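Local coordinates for protein octenoyl-CoA reductase/carboxylase (Streptomyces sp., PDB 4A0S) that catalyses the NADPH-dependent reductive carboxylation of 2-octenoyl-CoA, a carbon-fixing step that supplies an extender unit for cinnabaramide polyketide biosynthesis, at residues A[321-326]-A[343-348]; A[205-210]-A[238-243]. All blocks are in the same frame, centred on the assembly; numbering follows the deposited sequence.

Interaction 1: residues A[321-326]-A[343-348]; sequences LSVIVA and HTFDNR. With CO8 (octanoyl-coenzyme A), chain L.
Val323 meets Phe345 through a valine rotamer (chi1 172°) that sets CG1 anti to its backbone N and CG2 anti to its carbonyl carbon, so that both methyls reach the strand. Val323 CG2 lies 3.8 Å from Phe345 CB and approaches the ring obliquely; Val323 CG1 lies 3.8 Å from the carbonyl O of Asp346. No hydrogen bond joins the two segments, and the contact is a small, buried apolar one between helix 316-325 and strand 342-346.

Where the strand ends, Asp346 caps helix 347-352: its OD1 accepts from Arg348 N at 3.0 Å. The same OD1 takes Arg348 NE on its syn lone pair, nearly straight at 173°, while Asp346 OD2 receives Arg348 NH2 at 2.6 Å. This side-on, two-nitrogen salt bridge lies in the guanidinium plane and fixes its rotation. One face is then presented to octanoyl-CoA, whose CDP methyl sits 3.5 Å above the centre of the Arg348 guanidinium, and NH1 bonds weakly to O9P.

Residues 343-345 also pair antiparallel with a strand of the second subunit. The whole is thus an N-capped strand-to-helix junction at a subunit interface, forming part of the acyl-CoA pocket of a medium-chain dehydrogenase/reductase.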
ATOM      1  N   LEU A 321     -14.815  -0.763  22.250  1.00 21.21           N
ATOM      2  CA  LEU A 321     -13.669  -1.443  22.848  1.00 21.41           C
ATOM      3  C   LEU A 321     -12.588  -1.676  21.794  1.00 20.88           C
ATOM      4  O   LEU A 321     -11.422  -1.391  22.031  1.00 20.80           O
ATOM      5  CB  LEU A 321     -14.104  -2.772  23.459  1.00 21.86           C
ATOM      6  CG  LEU A 321     -15.226  -2.654  24.494  1.00 22.89           C
ATOM      7  CD1 LEU A 321     -15.891  -4.010  24.727  1.00 25.05           C
ATOM      8  CD2 LEU A 321     -14.636  -2.111  25.763  1.00 24.24           C
ATOM      9  N   SER A 322     -13.005  -2.171  20.627  1.00 20.33           N
ATOM     10  CA  SER A 322     -12.090  -2.511  19.532  1.00 19.87           C
ATOM     11  C   SER A 322     -11.246  -1.310  19.149  1.00 20.06           C
ATOM     12  O   SER A 322     -10.033  -1.439  18.968  1.00 20.04           O
ATOM     13  CB  SER A 322     -12.864  -3.023  18.326  1.00 19.27           C
ATOM     14  OG  SER A 322     -13.464  -4.258  18.643  1.00 19.16           O
ATOM     15  N   VAL A 323     -11.885  -0.144  19.068  1.00 20.23           N
ATOM     16  CA  VAL A 323     -11.184   1.104  18.784  1.00 21.07           C
ATOM     17  C   VAL A 323     -10.178   1.449  19.882  1.00 21.41           C
ATOM     18  O   VAL A 323      -9.060   1.880  19.605  1.00 21.48           O
ATOM     19  CB  VAL A 323     -12.167   2.287  18.565  1.00 21.19           C
ATOM     20  CG1 VAL A 323     -11.415   3.583  18.474  1.00 21.86           C
ATOM     21  CG2 VAL A 323     -12.930   2.082  17.290  1.00 21.23           C
ATOM     22  N   ILE A 324     -10.565   1.235  21.127  1.00 22.02           N
ATOM     23  CA  ILE A 324      -9.690   1.607  22.236  1.00 22.81           C
ATOM     24  C   ILE A 324      -8.490   0.675  22.336  1.00 22.77           C
ATOM     25  O   ILE A 324      -7.350   1.121  22.509  1.00 22.82           O
ATOM     26  CB  ILE A 324     -10.464   1.642  23.567  1.00 23.52           C
ATOM     27  CG1 ILE A 324     -11.458   2.811  23.537  1.00 24.00           C
ATOM     28  CG2 ILE A 324      -9.483   1.787  24.752  1.00 24.28           C
ATOM     29  CD1 ILE A 324     -12.542   2.708  24.561  1.00 26.14           C
ATOM     30  N   VAL A 325      -8.762  -0.617  22.184  1.00 22.60           N
ATOM     31  CA  VAL A 325      -7.775  -1.659  22.442  1.00 22.90           C
ATOM     32  C   VAL A 325      -6.669  -1.748  21.390  1.00 22.38           C
ATOM     33  O   VAL A 325      -5.546  -2.096  21.710  1.00 22.77           O
ATOM     34  CB  VAL A 325      -8.466  -3.014  22.637  1.00 22.87           C
ATOM     35  CG1 VAL A 325      -8.863  -3.634  21.294  1.00 22.62           C
ATOM     36  CG2 VAL A 325      -7.615  -3.930  23.435  1.00 23.87           C
ATOM     37  N   ALA A 326      -6.984  -1.418  20.145  1.00 21.72           N
ATOM     38  CA  ALA A 326      -5.997  -1.522  19.087  1.00 21.39           C
ATOM     39  C   ALA A 326      -4.792  -0.640  19.395  1.00 21.44           C
ATOM     40  O   ALA A 326      -4.949   0.461  19.890  1.00 21.63           O
ATOM     41  CB  ALA A 326      -6.615  -1.168  17.755  1.00 20.66           C
ATOM     42  N   HIS A 343     -22.752   1.695  15.593  1.00 22.78           N
ATOM     43  CA  HIS A 343     -21.529   1.693  16.370  1.00 22.90           C
ATOM     44  C   HIS A 343     -21.312   3.050  16.963  1.00 23.39           C
ATOM     45  O   HIS A 343     -21.551   4.050  16.307  1.00 23.73           O
ATOM     46  CB  HIS A 343     -20.355   1.358  15.478  1.00 22.14           C
ATOM     47  CG  HIS A 343     -20.318  -0.074  15.047  1.00 21.88           C
ATOM     48  ND1 HIS A 343     -19.196  -0.643  14.487  1.00 20.38           N
ATOM     49  CD2 HIS A 343     -21.251  -1.055  15.117  1.00 21.48           C
ATOM     50  CE1 HIS A 343     -19.445  -1.917  14.224  1.00 21.21           C
ATOM     51  NE2 HIS A 343     -20.683  -2.191  14.600  1.00 21.62           N
ATOM     52  N   THR A 344     -20.886   3.060  18.218  1.00 23.93           N
ATOM     53  CA  THR A 344     -20.371   4.250  18.858  1.00 24.75           C
ATOM     54  C   THR A 344     -18.968   3.969  19.339  1.00 24.21           C
ATOM     55  O   THR A 344     -18.672   2.891  19.853  1.00 24.64           O
ATOM     56  CB  THR A 344     -21.252   4.701  20.027  1.00 25.22           C
ATOM     57  OG1 THR A 344     -22.566   4.964  19.528  1.00 26.42           O
ATOM     58  CG2 THR A 344     -20.687   5.973  20.693  1.00 26.87           C
ATOM     59  N   PHE A 345     -18.099   4.944  19.127  1.00 24.07           N
ATOM     60  CA  PHE A 345     -16.732   4.840  19.539  1.00 23.38           C
ATOM     61  C   PHE A 345     -16.222   6.234  19.836  1.00 23.62           C
ATOM     62  O   PHE A 345     -16.779   7.238  19.374  1.00 23.56           O
ATOM     63  CB  PHE A 345     -15.877   4.146  18.465  1.00 22.68           C
ATOM     64  CG  PHE A 345     -15.637   4.982  17.241  1.00 21.66           C
ATOM     65  CD1 PHE A 345     -16.574   5.014  16.213  1.00 20.91           C
ATOM     66  CD2 PHE A 345     -14.489   5.756  17.126  1.00 22.10           C
ATOM     67  CE1 PHE A 345     -16.364   5.804  15.068  1.00 21.43           C
ATOM     68  CE2 PHE A 345     -14.266   6.543  15.989  1.00 20.92           C
ATOM     69  CZ  PHE A 345     -15.206   6.569  14.964  1.00 21.33           C
ATOM     70  N   ASP A 346     -15.153   6.272  20.613  1.00 23.42           N
ATOM     71  CA  ASP A 346     -14.499   7.504  20.968  1.00 23.73           C
ATOM     72  C   ASP A 346     -13.445   7.767  19.893  1.00 22.98           C
ATOM     73  O   ASP A 346     -12.468   7.029  19.760  1.00 22.17           O
ATOM     74  CB  ASP A 346     -13.877   7.349  22.356  1.00 24.23           C
ATOM     75  CG  ASP A 346     -13.298   8.639  22.898  1.00 25.21           C
ATOM     76  OD1 ASP A 346     -12.838   9.497  22.118  1.00 24.82           O
ATOM     77  OD2 ASP A 346     -13.294   8.780  24.134  1.00 28.16           O
ATOM     78  N   ASN A 347     -13.667   8.814  19.118  1.00 22.83           N
ATOM     79  CA  ASN A 347     -12.800   9.105  17.985  1.00 22.29           C
ATOM     80  C   ASN A 347     -11.422   9.566  18.402  1.00 22.45           C
ATOM     81  O   ASN A 347     -10.483   9.493  17.618  1.00 22.01           O
ATOM     82  CB  ASN A 347     -13.426  10.132  17.046  1.00 22.27           C
ATOM     83  CG  ASN A 347     -12.700  10.203  15.700  1.00 22.13           C
ATOM     84  OD1 ASN A 347     -12.375   9.173  15.094  1.00 22.03           O
ATOM     85  ND2 ASN A 347     -12.431  11.413  15.241  1.00 21.86           N
ATOM     86  N   ARG A 348     -11.290  10.026  19.634  1.00 23.17           N
ATOM     87  CA  ARG A 348      -9.975  10.401  20.130  1.00 24.29           C
ATOM     88  C   ARG A 348      -9.004   9.234  20.006  1.00 23.94           C
ATOM     89  O   ARG A 348      -7.877   9.405  19.563  1.00 23.91           O
ATOM     90  CB  ARG A 348     -10.036  10.907  21.564  1.00 24.83           C
ATOM     91  CG  ARG A 348     -10.664  12.280  21.654  1.00 25.65           C
ATOM     92  CD  ARG A 348     -10.882  12.664  23.090  1.00 27.79           C
ATOM     93  NE  ARG A 348     -11.491  11.565  23.841  1.00 28.84           N
ATOM     94  CZ  ARG A 348     -11.513  11.485  25.168  1.00 30.27           C
ATOM     95  NH1 ARG A 348     -10.964  12.443  25.903  1.00 31.03           N
ATOM     96  NH2 ARG A 348     -12.081  10.439  25.760  1.00 28.49           N
TER
HETATM   97  N1A CO8 L1446      -7.895  17.699  35.886  1.00 68.25           N
HETATM   98  C2A CO8 L1446      -6.799  16.974  36.096  1.00 68.48           C
HETATM   99  N3A CO8 L1446      -6.615  15.801  35.495  1.00 68.14           N
HETATM  100  C4A CO8 L1446      -7.545  15.312  34.650  1.00 67.51           C
HETATM  101  C5A CO8 L1446      -8.703  16.045  34.409  1.00 67.75           C
HETATM  102  C6A CO8 L1446      -8.865  17.269  35.056  1.00 68.04           C
HETATM  103  N6A CO8 L1446      -9.954  18.010  34.855  1.00 67.82           N
HETATM  104  N7A CO8 L1446      -9.447  15.351  33.551  1.00 67.55           N
HETATM  105  C8A CO8 L1446      -8.789  14.228  33.261  1.00 67.17           C
HETATM  106  N9A CO8 L1446      -7.630  14.193  33.934  1.00 66.88           N
HETATM  107  C1B CO8 L1446      -6.593  13.099  33.864  1.00 65.34           C
HETATM  108  C2B CO8 L1446      -6.966  11.761  34.521  1.00 64.81           C
HETATM  109  O2B CO8 L1446      -5.818  11.229  35.201  1.00 65.33           O
HETATM  110  C3B CO8 L1446      -7.348  10.875  33.332  1.00 63.83           C
HETATM  111  O3B CO8 L1446      -6.998   9.509  33.578  1.00 63.22           O
HETATM  112  P3B CO8 L1446      -8.138   8.362  33.633  1.00 62.88           P
HETATM  113  O7A CO8 L1446      -9.190   8.878  34.756  1.00 61.89           O
HETATM  114  O8A CO8 L1446      -8.911   8.426  32.212  1.00 61.87           O
HETATM  115  O9A CO8 L1446      -7.551   7.032  33.920  1.00 62.62           O
HETATM  116  C4B CO8 L1446      -6.442  11.392  32.230  1.00 63.18           C
HETATM  117  O4B CO8 L1446      -6.405  12.827  32.433  1.00 64.42           O
HETATM  118  C5B CO8 L1446      -7.014  10.990  30.848  1.00 61.77           C
HETATM  119  O5B CO8 L1446      -6.072  11.244  29.776  1.00 58.79           O
HETATM  120  P1A CO8 L1446      -4.832  10.223  29.433  1.00 57.16           P
HETATM  121  O1A CO8 L1446      -4.174  10.786  28.052  1.00 55.70           O
HETATM  122  O2A CO8 L1446      -3.843  10.122  30.540  1.00 56.68           O
HETATM  123  O3A CO8 L1446      -5.466   8.743  29.107  1.00 54.27           O
HETATM  124  P2A CO8 L1446      -5.576   8.084  27.611  1.00 51.26           P
HETATM  125  O4A CO8 L1446      -6.627   6.879  27.801  1.00 51.20           O
HETATM  126  O5A CO8 L1446      -4.293   7.631  26.985  1.00 50.90           O
HETATM  127  O6A CO8 L1446      -6.357   9.159  26.690  1.00 49.54           O
HETATM  128  CBP CO8 L1446      -6.751  10.590  24.761  1.00 45.67           C
HETATM  129  CCP CO8 L1446      -5.968   9.404  25.330  1.00 47.51           C
HETATM  130  CDP CO8 L1446      -8.239  10.207  24.765  1.00 43.95           C
HETATM  131  CEP CO8 L1446      -6.263  10.824  23.322  1.00 45.57           C
HETATM  132  CAP CO8 L1446      -6.490  11.824  25.674  1.00 44.56           C
HETATM  133  OAP CO8 L1446      -5.075  12.008  25.871  1.00 44.43           O
HETATM  134  C9P CO8 L1446      -7.046  13.119  25.072  1.00 43.52           C
HETATM  135  O9P CO8 L1446      -8.262  13.346  25.029  1.00 43.94           O
HETATM  136  N8P CO8 L1446      -6.089  13.923  24.609  1.00 42.17           N
HETATM  137  C7P CO8 L1446      -6.354  15.192  23.940  1.00 41.33           C
HETATM  138  C6P CO8 L1446      -6.923  14.881  22.552  1.00 41.60           C
HETATM  139  C5P CO8 L1446      -7.832  16.032  22.130  1.00 41.86           C
HETATM  140  O5P CO8 L1446      -9.017  16.065  22.467  1.00 42.07           O
HETATM  141  N4P CO8 L1446      -7.235  16.991  21.425  1.00 41.72           N
HETATM  142  C3P CO8 L1446      -5.816  16.940  21.041  1.00 39.64           C
HETATM  143  C2P CO8 L1446      -5.577  18.012  19.994  1.00 37.54           C
HETATM  144  S1P CO8 L1446      -6.089  17.491  18.305  1.00 36.03           S
HETATM  145  C1' CO8 L1446      -5.231  18.746  17.500  1.00 33.43           C
HETATM  146  O1' CO8 L1446      -5.738  19.871  17.433  1.00 35.45           O
HETATM  147  C2' CO8 L1446      -3.961  18.449  17.012  1.00 30.70           C
HETATM  148  C3' CO8 L1446      -3.187  19.397  16.349  1.00 25.26           C
HETATM  149  C4' CO8 L1446      -1.932  19.106  15.798  1.00 20.66           C
HETATM  150  C5' CO8 L1446      -1.362  17.716  16.102  1.00 14.09           C
HETATM  151  C6' CO8 L1446       0.120  17.646  15.693  1.00  9.07           C
HETATM  152  C7' CO8 L1446       0.703  16.385  16.310  1.00  7.67           C
HETATM  153  C8' CO8 L1446       2.140  16.207  15.853  1.00 10.30           C

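Interaction 2: residues A[205-210]-A[238-243]; sequences TAYRML and IQFVKN. With NAP (NADP nicotinamide-adenine-dinucleotide phosphate), chain F.
Tyr207 and Phe240 form a T-shaped pair: the tyrosine edge points at the phenylalanine face, with centroids 5.5 Å apart and planes at 87°. Tyr207 CD2 stands 3.9 Å from Phe240 CE1, offset toward the rim of that ring. The CD2-CE2 edge of Phe240 lies against helix 200-210, with Phe240 CE2 3.5 Å from the backbone Tyr207 N and 3.7 Å from Tyr207 CB. Ala206 CB closes the same edge, in the ring plane, 3.8 Å from Phe240 CE2. One helical turn further on, Leu210 CD1 meets Val241 CG2 at 3.8 Å, the two side chains crossing obliquely.

The first torsions direct the two rings toward each other. Tyr207 carries CG anti to its backbone N (chi1 178°), whereas Phe240 carries CG anti to its carbonyl carbon. The short helix axes come no closer than 9.7 Å and cross at -45°, a separation bridged by the phenylalanine.

Farther out, Leu374 of helix 365-376 packs on Phe240, and Ala370 and Thr371 of that helix on Tyr207. Leu210 and Val241 both rest on Val224 of strand 223-226. Gln220 of the third subunit bonds to Phe240 O and Asn243 ND2, placing the pair beside a subunit interface. On another side of helix 200-210, Thr205 OG1 accepts a weak bond from the carboxamide N7N of NADP and is itself bonded to Leu201 O. The arrangement is helix-on-helix packing against the parallel sheet of a Rossmann fold, next to the nicotinamide site.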
ATOM      1  N   THR A 205     -13.945 -14.391   3.946  1.00 15.61           N
ATOM      2  CA  THR A 205     -14.189 -13.117   4.600  1.00 15.68           C
ATOM      3  C   THR A 205     -13.112 -12.803   5.635  1.00 15.77           C
ATOM      4  O   THR A 205     -12.623 -11.678   5.699  1.00 15.78           O
ATOM      5  CB  THR A 205     -15.570 -13.095   5.270  1.00 15.82           C
ATOM      6  OG1 THR A 205     -16.569 -13.131   4.251  1.00 15.76           O
ATOM      7  CG2 THR A 205     -15.755 -11.829   6.076  1.00 15.96           C
ATOM      8  N   ALA A 206     -12.749 -13.807   6.425  1.00 15.88           N
ATOM      9  CA  ALA A 206     -11.711 -13.638   7.415  1.00 16.01           C
ATOM     10  C   ALA A 206     -10.373 -13.378   6.692  1.00 15.90           C
ATOM     11  O   ALA A 206      -9.522 -12.618   7.164  1.00 15.97           O
ATOM     12  CB  ALA A 206     -11.625 -14.882   8.300  1.00 16.17           C
ATOM     13  N   TYR A 207     -10.223 -14.017   5.542  1.00 15.76           N
ATOM     14  CA  TYR A 207      -9.009 -13.949   4.765  1.00 15.69           C
ATOM     15  C   TYR A 207      -8.842 -12.525   4.249  1.00 15.62           C
ATOM     16  O   TYR A 207      -7.763 -11.926   4.356  1.00 15.67           O
ATOM     17  CB  TYR A 207      -9.054 -14.927   3.586  1.00 15.60           C
ATOM     18  CG  TYR A 207      -7.807 -14.806   2.753  1.00 15.58           C
ATOM     19  CD1 TYR A 207      -7.666 -13.766   1.825  1.00 15.48           C
ATOM     20  CD2 TYR A 207      -6.740 -15.693   2.933  1.00 15.71           C
ATOM     21  CE1 TYR A 207      -6.496 -13.618   1.094  1.00 15.49           C
ATOM     22  CE2 TYR A 207      -5.575 -15.560   2.187  1.00 15.73           C
ATOM     23  CZ  TYR A 207      -5.464 -14.507   1.281  1.00 15.62           C
ATOM     24  OH  TYR A 207      -4.324 -14.358   0.551  1.00 15.68           O
ATOM     25  N   ARG A 208      -9.917 -11.986   3.686  1.00 15.53           N
ATOM     26  CA  ARG A 208      -9.883 -10.608   3.200  1.00 15.51           C
ATOM     27  C   ARG A 208      -9.527  -9.655   4.345  1.00 15.66           C
ATOM     28  O   ARG A 208      -8.670  -8.801   4.208  1.00 15.69           O
ATOM     29  CB  ARG A 208     -11.227 -10.196   2.599  1.00 15.46           C
ATOM     30  CG  ARG A 208     -11.177  -8.769   2.078  1.00 15.47           C
ATOM     31  CD  ARG A 208     -12.441  -8.338   1.366  1.00 15.46           C
ATOM     32  NE  ARG A 208     -12.311  -6.955   0.935  1.00 15.53           N
ATOM     33  CZ  ARG A 208     -11.971  -6.579  -0.300  1.00 15.48           C
ATOM     34  NH1 ARG A 208     -11.705  -7.480  -1.243  1.00 15.36           N
ATOM     35  NH2 ARG A 208     -11.882  -5.291  -0.596  1.00 15.59           N
ATOM     36  N   MET A 209     -10.207  -9.834   5.472  1.00 15.78           N
ATOM     37  CA  MET A 209     -10.019  -8.996   6.644  1.00 15.97           C
ATOM     38  C   MET A 209      -8.606  -9.020   7.188  1.00 16.06           C
ATOM     39  O   MET A 209      -8.148  -8.024   7.700  1.00 16.20           O
ATOM     40  CB  MET A 209     -10.977  -9.466   7.738  1.00 16.11           C
ATOM     41  CG  MET A 209     -12.427  -9.187   7.367  1.00 16.10           C
ATOM     42  SD  MET A 209     -13.555  -9.863   8.569  1.00 16.31           S
ATOM     43  CE  MET A 209     -13.273  -8.744   9.950  1.00 16.60           C
ATOM     44  N   LEU A 210      -7.928 -10.157   7.090  1.00 16.02           N
ATOM     45  CA  LEU A 210      -6.687 -10.334   7.839  1.00 16.17           C
ATOM     46  C   LEU A 210      -5.489 -10.607   6.979  1.00 16.11           C
ATOM     47  O   LEU A 210      -4.406 -10.168   7.304  1.00 16.24           O
ATOM     48  CB  LEU A 210      -6.812 -11.479   8.844  1.00 16.31           C
ATOM     49  CG  LEU A 210      -7.834 -11.274   9.953  1.00 16.47           C
ATOM     50  CD1 LEU A 210      -7.983 -12.586  10.714  1.00 16.60           C
ATOM     51  CD2 LEU A 210      -7.378 -10.140  10.887  1.00 16.67           C
ATOM     52  N   ILE A 238      -8.696 -17.126  13.415  1.00 17.32           N
ATOM     53  CA  ILE A 238      -7.668 -17.764  14.247  1.00 17.60           C
ATOM     54  C   ILE A 238      -6.620 -18.475  13.399  1.00 17.53           C
ATOM     55  O   ILE A 238      -5.422 -18.357  13.641  1.00 17.65           O
ATOM     56  CB  ILE A 238      -8.292 -18.779  15.238  1.00 17.90           C
ATOM     57  CG1 ILE A 238      -8.993 -18.034  16.363  1.00 18.10           C
ATOM     58  CG2 ILE A 238      -7.221 -19.750  15.778  1.00 18.19           C
ATOM     59  CD1 ILE A 238     -10.061 -18.864  17.062  1.00 18.34           C
ATOM     60  N   GLN A 239      -7.082 -19.214  12.402  1.00 17.36           N
ATOM     61  CA  GLN A 239      -6.182 -20.010  11.596  1.00 17.35           C
ATOM     62  C   GLN A 239      -5.305 -19.154  10.709  1.00 17.15           C
ATOM     63  O   GLN A 239      -4.110 -19.424  10.574  1.00 17.27           O
ATOM     64  CB  GLN A 239      -6.973 -20.988  10.771  1.00 17.26           C
ATOM     65  CG  GLN A 239      -7.690 -21.995  11.622  1.00 17.52           C
ATOM     66  CD  GLN A 239      -8.186 -23.103  10.773  1.00 17.50           C
ATOM     67  OE1 GLN A 239      -7.395 -23.870  10.229  1.00 17.59           O
ATOM     68  NE2 GLN A 239      -9.488 -23.145  10.568  1.00 17.41           N
ATOM     69  N   PHE A 240      -5.888 -18.122  10.118  1.00 16.89           N
ATOM     70  CA  PHE A 240      -5.106 -17.207   9.303  1.00 16.73           C
ATOM     71  C   PHE A 240      -4.082 -16.468  10.158  1.00 16.91           C
ATOM     72  O   PHE A 240      -2.949 -16.270   9.725  1.00 16.93           O
ATOM     73  CB  PHE A 240      -5.997 -16.219   8.585  1.00 16.47           C
ATOM     74  CG  PHE A 240      -6.870 -16.854   7.566  1.00 16.31           C
ATOM     75  CD1 PHE A 240      -6.356 -17.798   6.679  1.00 16.30           C
ATOM     76  CD2 PHE A 240      -8.213 -16.529   7.495  1.00 16.20           C
ATOM     77  CE1 PHE A 240      -7.190 -18.404   5.720  1.00 16.18           C
ATOM     78  CE2 PHE A 240      -9.036 -17.131   6.553  1.00 16.07           C
ATOM     79  CZ  PHE A 240      -8.518 -18.055   5.663  1.00 16.06           C
ATOM     80  N   VAL A 241      -4.473 -16.093  11.368  1.00 17.07           N
ATOM     81  CA  VAL A 241      -3.550 -15.403  12.261  1.00 17.28           C
ATOM     82  C   VAL A 241      -2.389 -16.341  12.584  1.00 17.53           C
ATOM     83  O   VAL A 241      -1.207 -16.019  12.378  1.00 17.78           O
ATOM     84  CB  VAL A 241      -4.247 -14.894  13.522  1.00 17.45           C
ATOM     85  CG1 VAL A 241      -3.210 -14.280  14.484  1.00 17.73           C
ATOM     86  CG2 VAL A 241      -5.305 -13.842  13.148  1.00 17.25           C
ATOM     87  N   LYS A 242      -2.728 -17.536  13.030  1.00 17.71           N
ATOM     88  CA  LYS A 242      -1.713 -18.503  13.404  1.00 18.15           C
ATOM     89  C   LYS A 242      -0.855 -18.840  12.199  1.00 17.90           C
ATOM     90  O   LYS A 242       0.362 -18.741  12.263  1.00 18.07           O
ATOM     91  CB  LYS A 242      -2.360 -19.752  13.966  1.00 18.23           C
ATOM     92  CG  LYS A 242      -2.897 -19.549  15.375  1.00 20.34           C
ATOM     93  CD  LYS A 242      -3.498 -20.832  15.932  1.00 21.70           C
ATOM     94  CE  LYS A 242      -2.416 -21.924  16.062  1.00 25.84           C
ATOM     95  NZ  LYS A 242      -1.334 -21.562  17.062  1.00 25.62           N
ATOM     96  N   ASN A 243      -1.502 -19.196  11.088  1.00 17.64           N
ATOM     97  CA  ASN A 243      -0.769 -19.587   9.895  1.00 17.59           C
ATOM     98  C   ASN A 243       0.112 -18.467   9.374  1.00 17.50           C
ATOM     99  O   ASN A 243       1.156 -18.725   8.764  1.00 17.61           O
ATOM    100  CB  ASN A 243      -1.696 -20.087   8.791  1.00 17.35           C
ATOM    101  CG  ASN A 243      -0.935 -20.729   7.641  1.00 17.39           C
ATOM    102  OD1 ASN A 243      -0.204 -21.707   7.832  1.00 17.69           O
ATOM    103  ND2 ASN A 243      -1.108 -20.187   6.435  1.00 17.13           N
TER
HETATM  104  PA  NAP F1447     -21.246 -17.090  14.118  1.00  5.60           P
HETATM  105  O1A NAP F1447     -20.634 -18.427  13.553  1.00  7.99           O
HETATM  106  O2A NAP F1447     -22.565 -17.199  14.822  1.00  7.57           O
HETATM  107  O5B NAP F1447     -20.203 -16.536  15.104  1.00  8.14           O
HETATM  108  C5B NAP F1447     -20.454 -15.256  15.648  1.00  9.24           C
HETATM  109  C4B NAP F1447     -19.719 -15.198  16.977  1.00  8.98           C
HETATM  110  O4B NAP F1447     -19.948 -13.876  17.485  1.00  7.77           O
HETATM  111  C3B NAP F1447     -20.269 -16.193  18.021  1.00  7.70           C
HETATM  112  O3B NAP F1447     -19.235 -17.129  18.243  1.00  8.15           O
HETATM  113  C2B NAP F1447     -20.388 -15.375  19.298  1.00  8.37           C
HETATM  114  O2B NAP F1447     -19.174 -15.370  20.047  1.00  8.43           O
HETATM  115  C1B NAP F1447     -20.621 -13.987  18.818  1.00  8.36           C
HETATM  116  N9A NAP F1447     -22.079 -13.817  18.595  1.00 13.12           N
HETATM  117  C8A NAP F1447     -22.991 -14.719  18.198  1.00 16.20           C
HETATM  118  N7A NAP F1447     -24.195 -14.144  18.082  1.00 13.35           N
HETATM  119  C5A NAP F1447     -24.022 -12.872  18.410  1.00 14.95           C
HETATM  120  C6A NAP F1447     -24.894 -11.815  18.501  1.00 14.65           C
HETATM  121  N6A NAP F1447     -26.177 -11.985  18.186  1.00 16.70           N
HETATM  122  N1A NAP F1447     -24.412 -10.637  18.867  1.00 12.42           N
HETATM  123  C2A NAP F1447     -23.122 -10.465  19.141  1.00 11.40           C
HETATM  124  N3A NAP F1447     -22.258 -11.455  19.093  1.00 13.73           N
HETATM  125  C4A NAP F1447     -22.695 -12.662  18.724  1.00 13.93           C
HETATM  126  O3  NAP F1447     -21.385 -16.002  12.952  1.00  5.52           O
HETATM  127  PN  NAP F1447     -20.195 -15.636  11.934  1.00  3.29           P
HETATM  128  O1N NAP F1447     -20.495 -16.585  10.722  1.00  3.54           O
HETATM  129  O2N NAP F1447     -18.821 -15.668  12.551  1.00  4.92           O
HETATM  130  O5D NAP F1447     -20.688 -14.164  11.562  1.00  2.78           O
HETATM  131  C5D NAP F1447     -20.520 -13.192  12.590  1.00  2.00           C
HETATM  132  C4D NAP F1447     -21.014 -11.903  11.997  1.00  3.10           C
HETATM  133  O4D NAP F1447     -20.200 -11.665  10.797  1.00  8.66           O
HETATM  134  C3D NAP F1447     -22.459 -11.978  11.501  1.00  8.53           C
HETATM  135  O3D NAP F1447     -22.994 -10.686  11.853  1.00 10.58           O
HETATM  136  C2D NAP F1447     -22.331 -12.136  10.001  1.00  6.73           C
HETATM  137  O2D NAP F1447     -23.476 -11.587   9.307  1.00 10.19           O
HETATM  138  C1D NAP F1447     -21.144 -11.218   9.782  1.00  7.52           C
HETATM  139  N1N NAP F1447     -20.451 -11.720   8.619  1.00  7.99           N
HETATM  140  C2N NAP F1447     -20.125 -10.800   7.645  1.00  6.94           C
HETATM  141  C3N NAP F1447     -19.461 -11.293   6.558  1.00  7.02           C
HETATM  142  C7N NAP F1447     -19.126 -10.307   5.507  1.00  4.75           C
HETATM  143  O7N NAP F1447     -19.330  -9.098   5.656  1.00  7.85           O
HETATM  144  N7N NAP F1447     -18.650 -10.869   4.429  1.00  2.01           N
HETATM  145  C4N NAP F1447     -19.122 -12.643   6.427  1.00  8.98           C
HETATM  146  C5N NAP F1447     -19.431 -13.574   7.404  1.00  8.81           C
HETATM  147  C6N NAP F1447     -20.100 -13.099   8.521  1.00  9.99           C
HETATM  148  P2B NAP F1447     -19.317 -14.897  21.578  1.00 12.20           P
HETATM  149  O1X NAP F1447     -17.889 -15.499  22.081  1.00 12.30           O
HETATM  150  O2X NAP F1447     -19.319 -13.289  21.685  1.00 15.96           O
HETATM  151  O3X NAP F1447     -20.563 -15.630  22.014  1.00 11.34           O

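In the fold
Interaction 2 comes first along the chain and closes before interaction 1 opens; their centres are 22 Å apart and their nearest atoms about 10 Å, without touching. The six-stranded parallel sheet connects them. Strand 309-312 is touched from both: Val310 packs against Ser322, Val325 and Ala326 of interaction 1, while Ile309 and Phe311 pack against Ala206, Met209 and Leu210 of interaction 2. Neighbouring side chains of one central strand therefore serve both contacts. At interaction 1 octanoyl-CoA is bonded by both subunits, through Arg348 among others and His91 of the second subunit. Interaction 2 holds Thr205 of the NADP pocket and lies beside the third subunit, with Arg208 packing on Leu354 of the second.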